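Local coordinates for DMATS type aromatic prenyltransferase (Streptomyces coelicolor, PDB 6ZS0), which probably transfers a dimethylallyl group to the C5 position of the indole ring of tryptophan, as a 5-dimethylallyltryptophan synthase, at residues L91-G95 / P128-L134. Sequence-based numbering, arbitrary orientation.
Sequences LADNG and PQGPLAL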
loop_
_atom_site.group_PDB
_atom_site.type_symbol
_atom_site.label_atom_id
_atom_site.label_comp_id
_atom_site.label_asym_id
_atom_site.label_seq_id
_atom_site.Cartn_x
_atom_site.Cartn_y
_atom_site.Cartn_z
ATOM N N LEU A 91 13.435 -9.011 13.505
ATOM C CA LEU A 91 12.121 -8.376 13.309
ATOM C C LEU A 91 11.829 -7.417 14.486
ATOM O O LEU A 91 11.215 -6.337 14.255
ATOM C CB LEU A 91 11.093 -9.478 13.139
ATOM C CG LEU A 91 9.721 -9.041 12.704
ATOM C CD1 LEU A 91 9.799 -8.202 11.425
ATOM C CD2 LEU A 91 8.853 -10.266 12.500
ATOM N N ALA A 92 12.240 -7.747 15.700
ATOM C CA ALA A 92 12.088 -6.849 16.853
ATOM C C ALA A 92 12.821 -5.533 16.589
ATOM O O ALA A 92 12.211 -4.445 16.820
ATOM C CB ALA A 92 12.584 -7.523 18.098
ATOM N N ASP A 93 14.057 -5.577 16.108
ATOM C CA ASP A 93 14.805 -4.318 15.873
ATOM C C ASP A 93 14.235 -3.618 14.636
ATOM O O ASP A 93 14.277 -2.394 14.587
ATOM C CB ASP A 93 16.297 -4.542 15.778
ATOM C CG ASP A 93 16.957 -4.683 17.141
ATOM O OD1 ASP A 93 16.267 -4.479 18.174
ATOM O OD2 ASP A 93 18.149 -4.940 17.144
ATOM N N ASN A 94 13.680 -4.375 13.691
ATOM C CA ASN A 94 13.003 -3.802 12.509
ATOM C C ASN A 94 11.845 -2.922 13.021
ATOM O O ASN A 94 11.733 -1.744 12.613
ATOM C CB ASN A 94 12.555 -4.937 11.590
ATOM C CG ASN A 94 11.818 -4.491 10.340
ATOM O OD1 ASN A 94 10.911 -3.657 10.397
ATOM N ND2 ASN A 94 12.209 -5.046 9.208
ATOM N N GLY A 95 11.024 -3.475 13.890
ATOM C CA GLY A 95 9.900 -2.738 14.512
ATOM C C GLY A 95 10.393 -1.522 15.269
ATOM O O GLY A 95 9.767 -0.451 15.141
ATOM N N PRO A 128 8.538 -11.182 17.819
ATOM C CA PRO A 128 7.447 -11.000 16.870
ATOM C C PRO A 128 7.551 -11.982 15.704
ATOM O O PRO A 128 8.656 -12.364 15.326
ATOM C CB PRO A 128 7.643 -9.566 16.366
ATOM C CG PRO A 128 9.119 -9.352 16.491
ATOM C CD PRO A 128 9.458 -10.031 17.810
ATOM N N GLN A 129 6.409 -12.356 15.161
ATOM C CA GLN A 129 6.301 -13.187 13.949
ATOM C C GLN A 129 6.045 -12.275 12.751
ATOM O O GLN A 129 5.499 -11.156 12.941
ATOM C CB GLN A 129 5.234 -14.243 14.174
ATOM C CG GLN A 129 5.600 -15.121 15.358
ATOM C CD GLN A 129 4.647 -16.261 15.580
ATOM O OE1 GLN A 129 4.243 -16.952 14.640
ATOM N NE2 GLN A 129 4.293 -16.466 16.839
ATOM N N GLY A 130 6.478 -12.723 11.579
ATOM C CA GLY A 130 6.417 -11.960 10.320
ATOM C C GLY A 130 4.975 -11.844 9.863
ATOM O O GLY A 130 4.055 -12.307 10.544
ATOM N N PRO A 131 4.723 -11.322 8.660
ATOM C CA PRO A 131 5.771 -10.899 7.719
ATOM C C PRO A 131 6.287 -9.450 7.792
ATOM O O PRO A 131 7.137 -9.074 7.000
ATOM C CB PRO A 131 5.023 -11.108 6.395
ATOM C CG PRO A 131 3.628 -10.724 6.739
ATOM C CD PRO A 131 3.388 -11.339 8.078
ATOM N N LEU A 132 5.782 -8.664 8.727
ATOM C CA LEU A 132 6.209 -7.268 8.933
ATOM C C LEU A 132 6.081 -6.934 10.409
ATOM O O LEU A 132 5.349 -7.654 11.142
ATOM C CB LEU A 132 5.374 -6.310 8.055
ATOM C CG LEU A 132 3.974 -5.941 8.563
ATOM C CD1 LEU A 132 3.485 -4.587 8.002
ATOM C CD2 LEU A 132 2.992 -7.030 8.231
ATOM N N ALA A 133 6.765 -5.872 10.835
ATOM C CA ALA A 133 6.583 -5.210 12.137
ATOM C C ALA A 133 5.924 -3.841 11.956
ATOM O O ALA A 133 5.004 -3.534 12.699
ATOM C CB ALA A 133 7.910 -5.094 12.851
ATOM N N LEU A 134 6.394 -3.035 11.011
ATOM C CA LEU A 134 5.870 -1.653 10.854
ATOM C C LEU A 134 6.250 -1.134 9.491
ATOM O O LEU A 134 7.451 -1.096 9.156
ATOM C CB LEU A 134 6.427 -0.747 11.956
ATOM C CG LEU A 134 5.789 0.645 12.040
ATOM C CD1 LEU A 134 5.838 1.138 13.477
ATOM C CD2 LEU A 134 6.457 1.635 11.069
HETATM O O HOH W 1 10.040 -0.946 10.031
HETATM O O HOH W 2 8.520 -4.349 9.287
#
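Leu91 reaches from the first turn of helix 91-109 into the bend of 128-134; its CB and CG share the ring of Pro128, while its two methyls go to different parts of that loop. CB starts 3.9 Å from Pro128 CG, and Leu91 CG stays beside the same ring carbon. There the side chain forks. CD2 lies over the backbone after the proline, 3.5 Å from Gln129 C and equally near Gly130 N, so it rests on the peptide link between these two residues. CD1 heads for the other arm of the loop and meets Ala133 at both N and CB. CG stands anti to the backbone N (chi1 -170°), beside the carbonyl carbon, and from there the fork spans the two arms. Shortening this side chain to an alanine would remove both methyls and would probably open a gap between Pro128 and Ala133 and deprive the Gln129-Gly130 peptide of its apolar cover. The fold is the ABBA barrel of aromatic prenyltransferases, in which helices surround a closed antiparallel sheet; this loop leads into strand 135-139, and the contact seats it against the start of an outer helix. Pro128 also packs its CG on the backbone N of Ala92, at 3.6 Å, while its CD faces Ala92 CB. One turn further along the helix, the methyl of Ala133 sits 3.5 Å from Gly95 CA. No direct hydrogen bond crosses the interface; water does that work at Asn94. Water 2, 2.7 Å from Asn94 OD1, bridges it to Ala133 N, whereas water 1 bridges Asn94 OD1 and Leu134 O, the latter at 2.7 Å. The Leu134 side chain packs against Val150 and Leu152 of strand 147-152.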